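Long-range contact in nuclear transport factor 2 family protein (Rhodopseudomonas palustris, PDB 3DM8), which is of unknown function but belongs to the SnoaL-like branch of the NTF2 superfamily and may act as an isomerase: residues E3-R11 against R74-A84. Numbering follows the deposited sequence. Where two conformers were deposited one is given.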
# COMPACT_ATOMS: atom_id res chain seq x y z
N GLU A 3 8.40 -8.64 22.14
CA GLU A 3 8.90 -8.60 20.73
C GLU A 3 7.85 -9.00 19.70
O GLU A 3 7.52 -10.17 19.52
CB GLU A 3 10.15 -9.41 20.41
CG GLU A 3 10.68 -8.95 19.00
CD GLU A 3 11.70 -9.85 18.31
OE1 GLU A 3 12.37 -9.38 17.34
OE2 GLU A 3 11.81 -11.04 18.69
N HIS A 4 7.41 -7.99 18.98
CA HIS A 4 6.29 -8.14 18.07
C HIS A 4 6.60 -9.18 16.99
O HIS A 4 7.68 -9.25 16.45
CB HIS A 4 5.92 -6.79 17.48
CG HIS A 4 4.53 -6.74 16.93
ND1 HIS A 4 4.20 -7.30 15.73
CD2 HIS A 4 3.38 -6.23 17.44
CE1 HIS A 4 2.90 -7.14 15.51
NE2 HIS A 4 2.39 -6.47 16.53
N SER A 5 5.57 -9.97 16.68
CA SER A 5 5.62 -11.01 15.65
C SER A 5 6.00 -10.47 14.31
O SER A 5 6.53 -11.21 13.46
CB SER A 5 4.27 -11.75 15.56
OG SER A 5 4.06 -12.54 16.74
N LEU A 6 5.74 -9.19 14.09
CA LEU A 6 6.11 -8.59 12.78
C LEU A 6 7.64 -8.63 12.58
O LEU A 6 8.17 -8.95 11.50
CB LEU A 6 5.61 -7.15 12.70
CG LEU A 6 6.03 -6.39 11.44
CD1 LEU A 6 5.40 -7.05 10.20
CD2 LEU A 6 5.75 -4.85 11.53
N TRP A 7 8.34 -8.30 13.66
CA TRP A 7 9.82 -8.27 13.65
C TRP A 7 10.39 -9.69 13.46
O TRP A 7 11.42 -9.90 12.76
CB TRP A 7 10.39 -7.56 14.88
CG TRP A 7 9.73 -6.20 15.13
CD1 TRP A 7 9.18 -5.76 16.28
CD2 TRP A 7 9.55 -5.15 14.17
NE1 TRP A 7 8.68 -4.48 16.12
CE2 TRP A 7 8.87 -4.10 14.82
CE3 TRP A 7 9.87 -5.01 12.83
CZ2 TRP A 7 8.53 -2.92 14.17
CZ3 TRP A 7 9.55 -3.82 12.18
CH2 TRP A 7 8.90 -2.79 12.86
N ARG A 8 9.74 -10.65 14.09
CA ARG A 8 10.15 -12.06 13.98
C ARG A 8 9.96 -12.56 12.56
O ARG A 8 10.81 -13.28 11.99
CB ARG A 8 9.42 -12.94 14.98
CG ARG A 8 9.68 -12.60 16.41
CD ARG A 8 8.98 -13.57 17.33
NE ARG A 8 7.57 -13.69 16.99
CZ ARG A 8 6.99 -14.83 16.59
NH1 ARG A 8 7.69 -15.95 16.51
NH2 ARG A 8 5.70 -14.84 16.31
N PHE A 9 8.84 -12.16 11.97
CA PHE A 9 8.54 -12.52 10.59
C PHE A 9 9.53 -11.86 9.65
O PHE A 9 10.02 -12.48 8.72
CB PHE A 9 7.10 -12.10 10.22
CG PHE A 9 6.81 -12.16 8.78
CD1 PHE A 9 6.77 -13.35 8.10
CD2 PHE A 9 6.48 -11.02 8.10
CE1 PHE A 9 6.50 -13.40 6.75
CE2 PHE A 9 6.18 -11.08 6.74
CZ PHE A 9 6.21 -12.27 6.07
N SER A 10 9.85 -10.61 9.92
CA SER A 10 10.72 -9.85 9.05
C SER A 10 12.10 -10.50 9.06
O SER A 10 12.76 -10.62 8.01
CB SER A 10 10.78 -8.37 9.46
OG SER A 10 11.56 -7.64 8.51
N ARG A 11 12.55 -10.92 10.24
CA ARG A 11 13.87 -11.56 10.33
C ARG A 11 13.90 -12.91 9.59
O ARG A 11 14.83 -13.23 8.84
CB ARG A 11 14.29 -11.70 11.77
CG ARG A 11 15.59 -12.29 11.94
CD ARG A 11 16.08 -12.09 13.37
NE ARG A 11 15.11 -12.58 14.34
CZ ARG A 11 14.33 -11.80 15.07
NH1 ARG A 11 14.41 -10.51 14.95
NH2 ARG A 11 13.49 -12.32 15.94
N ARG A 74 12.28 1.48 6.50
CA ARG A 74 10.94 1.39 7.12
C ARG A 74 10.40 2.80 7.33
O ARG A 74 10.94 3.57 8.14
CB ARG A 74 11.08 0.69 8.48
CG ARG A 74 9.93 -0.23 8.86
CD ARG A 74 10.32 -1.68 8.50
NE ARG A 74 9.16 -2.57 8.50
CZ ARG A 74 9.22 -3.88 8.29
NH1 ARG A 74 10.40 -4.45 8.05
NH2 ARG A 74 8.11 -4.61 8.31
N GLU A 75 9.31 3.11 6.62
CA GLU A 75 8.78 4.48 6.54
C GLU A 75 7.69 4.77 7.53
O GLU A 75 7.61 5.86 8.08
CB GLU A 75 8.33 4.78 5.12
CG GLU A 75 9.53 4.83 4.15
CD GLU A 75 9.17 4.90 2.62
OE1 GLU A 75 8.02 4.62 2.19
OE2 GLU A 75 10.09 5.20 1.84
N SER A 76 6.80 3.81 7.73
CA SER A 76 5.71 3.94 8.70
C SER A 76 5.48 2.55 9.26
O SER A 76 5.57 1.58 8.54
CB SER A 76 4.37 4.37 8.06
OG SER A 76 4.49 5.33 7.01
N VAL A 77 5.14 2.50 10.52
CA VAL A 77 4.80 1.24 11.18
C VAL A 77 3.72 1.48 12.22
O VAL A 77 3.85 2.36 13.08
CB VAL A 77 6.02 0.64 11.91
CG1 VAL A 77 5.64 -0.66 12.58
CG2 VAL A 77 7.20 0.45 10.95
N MET A 78 2.66 0.72 12.10
CA MET A 78 1.50 0.77 12.98
C MET A 78 1.26 -0.62 13.57
O MET A 78 0.85 -1.54 12.90
CB MET A 78 0.31 1.32 12.18
CG MET A 78 0.67 2.72 11.60
SD MET A 78 -0.67 3.79 10.93
CE MET A 78 0.14 5.27 10.21
N LEU A 79 1.60 -0.74 14.84
CA LEU A 79 1.58 -2.02 15.54
C LEU A 79 0.38 -2.15 16.42
O LEU A 79 0.07 -1.28 17.19
CB LEU A 79 2.80 -2.19 16.41
CG LEU A 79 4.18 -2.30 15.82
CD1 LEU A 79 5.13 -2.61 16.96
CD2 LEU A 79 4.25 -3.34 14.73
N GLY A 80 -0.27 -3.30 16.33
CA GLY A 80 -1.29 -3.68 17.29
C GLY A 80 -0.90 -5.00 17.96
O GLY A 80 0.18 -5.52 17.73
N ILE A 81 -1.77 -5.55 18.80
CA ILE A 81 -1.42 -6.75 19.55
C ILE A 81 -1.15 -7.93 18.59
O ILE A 81 -0.09 -8.61 18.69
CB ILE A 81 -2.50 -7.11 20.60
CG1 ILE A 81 -2.51 -5.99 21.64
CG2 ILE A 81 -2.16 -8.47 21.26
CD1 ILE A 81 -3.55 -6.12 22.74
N ASP A 82 -2.09 -8.21 17.71
CA ASP A 82 -1.94 -9.44 16.87
C ASP A 82 -2.00 -9.01 15.41
O ASP A 82 -2.52 -9.70 14.54
CB ASP A 82 -3.08 -10.44 17.19
CG ASP A 82 -2.86 -11.22 18.49
OD1 ASP A 82 -1.72 -11.71 18.72
OD2 ASP A 82 -3.86 -11.41 19.26
N SER A 83 -1.50 -7.81 15.17
CA SER A 83 -1.65 -7.20 13.86
C SER A 83 -0.68 -6.06 13.61
O SER A 83 -0.13 -5.47 14.52
CB SER A 83 -3.10 -6.74 13.64
OG SER A 83 -3.53 -5.75 14.57
N ALA A 84 -0.43 -5.77 12.36
CA ALA A 84 0.44 -4.64 12.06
C ALA A 84 0.20 -4.16 10.65
O ALA A 84 -0.24 -4.93 9.79
CB ALA A 84 1.91 -5.02 12.26
O HOH W 1 1.31 -11.31 17.27
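His4, at the N-cap of helix 5-19, ties it to the turn joining strands 67-79 and 83-94. With CG anti to the backbone N, chi1 -159° turns the ring toward that turn, where its two nitrogens face different partners: ND1 accepts from Leu6 N at 2.9 Å, the capping bond, while NE2 donates to Gly80 O at 2.7 Å, the carbonyl lying almost in the ring plane. Leu79 CD2 sits squarely over one ring face, 3.9 Å from the centroid, a CH-pi contact. The same methyl meets Leu6 CD2 at 3.8 Å, and Leu6 CD2 in turn rests against Ala84 CB. The next residue, Trp7, pushes its CH2 corner against Val77 CG1 (3.9 Å) and sets CZ3 over the guanidinium of Arg74, the two planes 72° apart. Beyond it Arg74 NH1 gives a weak bond to Ser10 OG at 3.4 Å; its NE, buried here, has no partner in the model. Replacing His4 by alanine removes the ring under Leu79 CD2, and Leu6 N and Gly80 O would probably be left without these partners. Both ring bonds together are consistent with a neutral imidazole carrying its proton on NE2, a polar link beside an apolar seam where helix meets sheet in this cone-like fold.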